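PDB 3PJP: transcription elongation factor SPT6 from Candida glabrata, which binds the phosphorylated C-terminal repeat domain of RNA polymerase II through this tandem SH2 domain and probably acts as a histone H3-H4 chaperone during transcription elongation. Local coordinates for residues Q62-E67 with G73-V78; Q81-L86 with V91-N96. One frame throughout, in Å; residues are numbered along the deposited sequence.

Contact 1: residues Q62-E67 with G73-V78; sequences QELEKE and GKVLVV
Gln-62 and Val-77 form a hydrogen-bonded antiparallel pair, Val-77 N lying 2.7 Å from Gln-62 O. The Gln-62 amide turns away from Val-77, its NE2 donating to Glu-63 O and to Asp-43. Glu-63 runs alongside Leu-76, both side chains pointing the same way. Its CG stands anti to the carbonyl carbon (chi1 -62°) and the chain beyond is extended, bringing OE2 to 2.8 Å from Gly-73 N, which approaches from above the carboxylate plane. Arg-6 also bridges to OE2, while Lys-66 NZ, which also donates to Ala-71 O, forms a salt bridge with Glu-63 OE1 (2.9 Å), so both carboxylate oxygens are held. On the other face, Leu-64 lays CD1 over Val-77 CG2 (3.8 Å) and Val-75 CG1. Leu-64 N donates to Val-75 O (2.9 Å), with a weak return bond from Val-75 N to Leu-64 O. Glu-65 crosses Lys-74 at about a right angle, its OE1 3.6 Å from Val-75 CG2, and accepts Lys-74 N on its backbone O at 3.1 Å. Lys-66 rests CG on Gly-73 CA (3.6 Å). With Lys-74 and Val-75 both facing Leu-64, the pairing contains a classic beta bulge at the loop end of an SH2-domain beta hairpin.

Contact 2: residues Q81-L86 with V91-N96; sequences QRYHDL and VEYLQN. With ACT (acetate ion), chain D.
This small, mostly buried contact is part of the packing of an SH2-domain helix against its sheet: the Tyr-83 side chain bridges from edge strand 81-83 to helix 86-105, and no direct hydrogen bond joins the two segments. The phenol reaches the helix end-on: with CG swung to the backbone N side (chi1 -56°), Tyr-83 sends OH to 3.5 Å from Tyr-93 CB and to the edge of the Tyr-93 ring, near its plane. The two tyrosine side chains cross at about a right angle. Along one ring edge of Tyr-83, Glu-92 runs past in the opposite direction, its OE1 3.7 Å from Tyr-83 CE1 and the carboxylate turned 52° from the ring. Glu-92 OE1 accepts its hydrogen bonds elsewhere, from Gln-88 NE2 and from a water that also donates to Arg-82 O (2.9 Å), linking strand and helix through solvent. One residue earlier in the strand, Arg-82 holds an acetate, probably from the crystallisation liquor, by a two-point grip, NE to O at 2.6 Å and NH2 to OXT at 2.8 Å. Tyr-83 also touches Ile-89 of the helix, Tyr-93 packs on Val-78 of strand 75-78 and Val-59 of strand 55-64, and both tyrosines meet His-168.

Following the chain, strand 55-64 enters contact 1, whose 62-67 and 73-78 segments close a five-residue loop as a hairpin. A tight connection leads from strand 75-78 to edge strand 81-83, where contact 2 begins, and its second segment is reached after only four further residues, all helical. The contacts are therefore in series, neither nested nor crossed, with centres about 13 Å apart. Their strands are neighbours in one sheet: Leu-76 O lies 2.8 Å from Tyr-83 N, a probable hydrogen bond. Packing reinforces the join where Leu-64 CD1 approaches Arg-82 NH1 (3.6 Å). Together they tie three successive strands of the first SH2 unit's sheet to helix 86-105.

Contact 1: residues Q62-E67 with G73-V78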
loop_
_atom_site.group_PDB
_atom_site.type_symbol
_atom_site.label_atom_id
_atom_site.label_comp_id
_atom_site.label_asym_id
_atom_site.label_seq_id
_atom_site.Cartn_x
_atom_site.Cartn_y
_atom_site.Cartn_z
ATOM N N GLN A 62 1.958 17.499 0.824
ATOM C CA GLN A 62 1.585 18.864 0.465
ATOM C C GLN A 62 1.712 19.784 1.680
ATOM O O GLN A 62 1.213 19.480 2.775
ATOM C CB GLN A 62 0.153 18.906 -0.070
ATOM C CG GLN A 62 -0.440 20.308 -0.219
ATOM C CD GLN A 62 -0.095 20.973 -1.537
ATOM O OE1 GLN A 62 -0.484 20.497 -2.609
ATOM N NE2 GLN A 62 0.640 22.083 -1.470
ATOM N N GLU A 63 2.377 20.921 1.504
ATOM C CA GLU A 63 2.478 21.881 2.604
ATOM C C GLU A 63 1.368 22.912 2.559
ATOM O O GLU A 63 0.959 23.350 1.489
ATOM C CB GLU A 63 3.801 22.628 2.537
ATOM C CG GLU A 63 5.017 21.778 2.668
ATOM C CD GLU A 63 6.262 22.627 2.563
ATOM O OE1 GLU A 63 6.643 22.951 1.426
ATOM O OE2 GLU A 63 6.829 22.994 3.612
ATOM N N LEU A 64 0.894 23.302 3.737
ATOM C CA LEU A 64 0.013 24.449 3.877
ATOM C C LEU A 64 0.577 25.368 4.946
ATOM O O LEU A 64 1.387 24.952 5.778
ATOM C CB LEU A 64 -1.387 24.017 4.307
ATOM C CG LEU A 64 -2.054 22.846 3.588
ATOM C CD1 LEU A 64 -3.381 22.558 4.250
ATOM C CD2 LEU A 64 -2.225 23.128 2.100
ATOM N N GLU A 65 0.119 26.616 4.938
ATOM C CA GLU A 65 0.504 27.586 5.957
ATOM C C GLU A 65 2.022 27.745 6.080
ATOM O O GLU A 65 2.585 27.702 7.175
ATOM C CB GLU A 65 -0.129 27.226 7.305
ATOM C CG GLU A 65 -1.643 27.021 7.199
ATOM C CD GLU A 65 -2.311 26.820 8.551
ATOM O OE1 GLU A 65 -1.605 26.709 9.566
ATOM O OE2 GLU A 65 -3.556 26.778 8.594
ATOM N N LYS A 66 2.674 27.900 4.932
ATOM C CA LYS A 66 4.073 28.298 4.886
ATOM C C LYS A 66 4.146 29.813 5.065
ATOM O O LYS A 66 3.337 30.543 4.498
ATOM C CB LYS A 66 4.672 27.909 3.536
ATOM C CG LYS A 66 4.587 26.420 3.205
ATOM C CD LYS A 66 4.696 26.158 1.691
ATOM C CE LYS A 66 6.009 26.656 1.093
ATOM N NZ LYS A 66 7.159 25.816 1.512
ATOM N N GLU A 67 5.105 30.287 5.854
ATOM C CA GLU A 67 5.273 31.731 6.058
ATOM C C GLU A 67 5.748 32.424 4.786
ATOM O O GLU A 67 5.410 33.575 4.526
ATOM C CB GLU A 67 6.246 32.029 7.201
ATOM C CG GLU A 67 6.436 33.537 7.446
ATOM C CD GLU A 67 7.243 33.853 8.691
ATOM O OE1 GLU A 67 7.811 32.915 9.293
ATOM O OE2 GLU A 67 7.310 35.046 9.065
ATOM N N GLY A 73 5.918 24.361 5.897
ATOM C CA GLY A 73 4.517 24.545 6.239
ATOM C C GLY A 73 4.196 24.137 7.667
ATOM O O GLY A 73 4.770 23.177 8.192
ATOM N N LYS A 74 3.287 24.880 8.298
ATOM C CA LYS A 74 2.807 24.556 9.641
ATOM C C LYS A 74 1.894 23.326 9.647
ATOM O O LYS A 74 1.684 22.704 10.702
ATOM C CB LYS A 74 2.034 25.737 10.247
ATOM C CG LYS A 74 2.885 26.894 10.760
ATOM C CD LYS A 74 1.988 27.923 11.439
ATOM C CE LYS A 74 2.636 29.292 11.504
ATOM N NZ LYS A 74 1.610 30.368 11.442
ATOM N N VAL A 75 1.344 22.998 8.477
ATOM C CA VAL A 75 0.437 21.860 8.314
ATOM C C VAL A 75 0.921 21.080 7.104
ATOM O O VAL A 75 1.192 21.674 6.068
ATOM C CB VAL A 75 -1.024 22.327 8.079
ATOM C CG1 VAL A 75 -1.959 21.144 7.804
ATOM C CG2 VAL A 75 -1.542 23.094 9.293
ATOM N N LEU A 76 1.051 19.763 7.251
ATOM C CA LEU A 76 1.480 18.897 6.159
ATOM C C LEU A 76 0.403 17.884 5.851
ATOM O O LEU A 76 -0.120 17.246 6.754
ATOM C CB LEU A 76 2.756 18.159 6.552
ATOM C CG LEU A 76 3.937 19.006 7.041
ATOM C CD1 LEU A 76 5.055 18.083 7.494
ATOM C CD2 LEU A 76 4.426 19.993 5.983
ATOM N N VAL A 77 0.101 17.721 4.569
ATOM C CA VAL A 77 -1.007 16.852 4.162
ATOM C C VAL A 77 -0.495 15.628 3.413
ATOM O O VAL A 77 0.274 15.752 2.457
ATOM C CB VAL A 77 -2.004 17.603 3.274
ATOM C CG1 VAL A 77 -3.219 16.713 2.971
ATOM C CG2 VAL A 77 -2.458 18.874 3.963
ATOM N N VAL A 78 -0.890 14.444 3.873
ATOM C CA VAL A 78 -0.574 13.212 3.166
ATOM C C VAL A 78 -1.864 12.437 2.937
ATOM O O VAL A 78 -2.577 12.123 3.884
ATOM C CB VAL A 78 0.386 12.307 3.946
ATOM C CG1 VAL A 78 0.804 11.123 3.070
ATOM C CG2 VAL A 78 1.616 13.085 4.371
HETATM O O HOH W 1 -1.563 29.291 11.139
#

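Contact 2: residues Q81-L86 with V91-N96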
loop_
_atom_site.group_PDB
_atom_site.type_symbol
_atom_site.label_atom_id
_atom_site.label_comp_id
_atom_site.label_asym_id
_atom_site.label_seq_id
_atom_site.Cartn_x
_atom_site.Cartn_y
_atom_site.Cartn_z
ATOM N N GLN A 81 -4.995 13.533 4.717
ATOM C CA GLN A 81 -4.910 13.693 6.159
ATOM C C GLN A 81 -3.932 14.793 6.570
ATOM O O GLN A 81 -2.791 14.840 6.091
ATOM C CB GLN A 81 -4.506 12.379 6.825
ATOM C CG GLN A 81 -4.370 12.512 8.324
ATOM C CD GLN A 81 -5.682 12.904 8.960
ATOM O OE1 GLN A 81 -6.706 12.266 8.719
ATOM N NE2 GLN A 81 -5.670 13.970 9.759
ATOM N N ARG A 82 -4.358 15.657 7.496
ATOM C CA ARG A 82 -3.457 16.687 8.012
ATOM C C ARG A 82 -2.616 16.252 9.205
ATOM O O ARG A 82 -3.085 15.549 10.108
ATOM C CB ARG A 82 -4.220 17.968 8.359
ATOM C CG ARG A 82 -4.725 18.673 7.128
ATOM C CD ARG A 82 -6.061 19.325 7.379
ATOM N NE ARG A 82 -5.910 20.723 7.739
ATOM C CZ ARG A 82 -6.110 21.734 6.902
ATOM N NH1 ARG A 82 -6.479 21.502 5.645
ATOM N NH2 ARG A 82 -5.948 22.979 7.326
ATOM N N TYR A 83 -1.364 16.706 9.197
ATOM C CA TYR A 83 -0.419 16.450 10.273
ATOM C C TYR A 83 0.321 17.743 10.614
ATOM O O TYR A 83 0.373 18.661 9.799
ATOM C CB TYR A 83 0.610 15.401 9.854
ATOM C CG TYR A 83 0.006 14.091 9.403
ATOM C CD1 TYR A 83 -0.189 13.049 10.296
ATOM C CD2 TYR A 83 -0.356 13.895 8.081
ATOM C CE1 TYR A 83 -0.742 11.845 9.893
ATOM C CE2 TYR A 83 -0.904 12.695 7.665
ATOM C CZ TYR A 83 -1.090 11.676 8.574
ATOM O OH TYR A 83 -1.638 10.486 8.157
ATOM N N HIS A 84 0.901 17.802 11.811
ATOM C CA HIS A 84 1.635 18.984 12.253
ATOM C C HIS A 84 3.057 19.065 11.724
ATOM O O HIS A 84 3.585 20.159 11.494
ATOM C CB HIS A 84 1.704 19.025 13.780
ATOM C CG HIS A 84 0.369 19.087 14.441
ATOM N ND1 HIS A 84 -0.482 20.160 14.298
ATOM C CD2 HIS A 84 -0.262 18.208 15.255
ATOM C CE1 HIS A 84 -1.587 19.936 14.992
ATOM N NE2 HIS A 84 -1.474 18.761 15.585
ATOM N N ASP A 85 3.701 17.914 11.577
ATOM C CA ASP A 85 5.128 17.916 11.268
ATOM C C ASP A 85 5.587 16.558 10.752
ATOM O O ASP A 85 4.813 15.592 10.731
ATOM C CB ASP A 85 5.935 18.332 12.506
ATOM C CG ASP A 85 5.602 17.487 13.720
ATOM O OD1 ASP A 85 5.880 16.273 13.675
ATOM O OD2 ASP A 85 5.064 18.030 14.716
ATOM N N LEU A 86 6.844 16.490 10.323
ATOM C CA LEU A 86 7.353 15.278 9.692
ATOM C C LEU A 86 7.432 14.120 10.676
ATOM O O LEU A 86 7.182 12.979 10.310
ATOM C CB LEU A 86 8.739 15.538 9.083
ATOM C CG LEU A 86 8.747 16.465 7.866
ATOM C CD1 LEU A 86 10.173 16.909 7.556
ATOM C CD2 LEU A 86 8.148 15.802 6.657
ATOM N N VAL A 91 5.324 8.643 12.579
ATOM C CA VAL A 91 4.636 7.809 13.562
ATOM C C VAL A 91 3.222 7.381 13.161
ATOM O O VAL A 91 2.864 6.211 13.295
ATOM C CB VAL A 91 4.576 8.497 14.938
ATOM C CG1 VAL A 91 3.673 7.727 15.888
ATOM C CG2 VAL A 91 5.985 8.635 15.494
ATOM N N GLU A 92 2.422 8.315 12.660
ATOM C CA GLU A 92 1.000 8.029 12.452
ATOM C C GLU A 92 0.680 7.545 11.042
ATOM O O GLU A 92 -0.313 6.834 10.838
ATOM C CB GLU A 92 0.144 9.255 12.780
ATOM C CG GLU A 92 0.197 9.683 14.260
ATOM C CD GLU A 92 -0.569 10.962 14.509
ATOM O OE1 GLU A 92 -1.164 11.494 13.547
ATOM O OE2 GLU A 92 -0.566 11.447 15.665
ATOM N N TYR A 93 1.469 7.977 10.064
ATOM C CA TYR A 93 1.247 7.596 8.674
ATOM C C TYR A 93 2.171 6.458 8.251
ATOM O O TYR A 93 1.717 5.351 7.961
ATOM C CB TYR A 93 1.440 8.786 7.729
ATOM C CG TYR A 93 1.265 8.412 6.267
ATOM C CD1 TYR A 93 0.013 8.445 5.668
ATOM C CD2 TYR A 93 2.347 8.008 5.499
ATOM C CE1 TYR A 93 -0.151 8.094 4.338
ATOM C CE2 TYR A 93 2.193 7.662 4.181
ATOM C CZ TYR A 93 0.939 7.702 3.607
ATOM O OH TYR A 93 0.788 7.352 2.288
ATOM N N LEU A 94 3.475 6.720 8.215
ATOM C CA LEU A 94 4.401 5.731 7.671
ATOM C C LEU A 94 4.493 4.440 8.489
ATOM O O LEU A 94 4.427 3.351 7.928
ATOM C CB LEU A 94 5.805 6.317 7.464
ATOM C CG LEU A 94 6.737 5.344 6.745
ATOM C CD1 LEU A 94 6.233 4.993 5.355
ATOM C CD2 LEU A 94 8.163 5.898 6.667
ATOM N N GLN A 95 4.680 4.547 9.796
ATOM C CA GLN A 95 4.823 3.349 10.618
ATOM C C GLN A 95 3.546 2.502 10.560
ATOM O O GLN A 95 3.595 1.278 10.681
ATOM C CB GLN A 95 5.235 3.698 12.056
ATOM C CG GLN A 95 6.747 3.930 12.191
ATOM C CD GLN A 95 7.159 4.558 13.517
ATOM O OE1 GLN A 95 6.412 4.528 14.496
ATOM N NE2 GLN A 95 8.358 5.137 13.548
ATOM N N ASN A 96 2.415 3.163 10.357
ATOM C CA ASN A 96 1.144 2.471 10.200
ATOM C C ASN A 96 1.076 1.676 8.918
ATOM O O ASN A 96 0.695 0.510 8.917
ATOM C CB ASN A 96 -0.014 3.457 10.232
ATOM C CG ASN A 96 -0.722 3.440 11.543
ATOM O OD1 ASN A 96 -0.957 2.372 12.110
ATOM N ND2 ASN A 96 -1.063 4.622 12.057
HETATM C C ACT D . -5.002 22.215 10.711
HETATM O O ACT D . -4.979 21.106 10.141
HETATM O OXT ACT D . -4.958 23.198 9.943
HETATM C CH3 ACT D . -5.084 22.361 12.204
HETATM O O HOH W 2 -3.037 13.707 12.344
HETATM O O HOH W 3 -2.780 9.258 10.309
#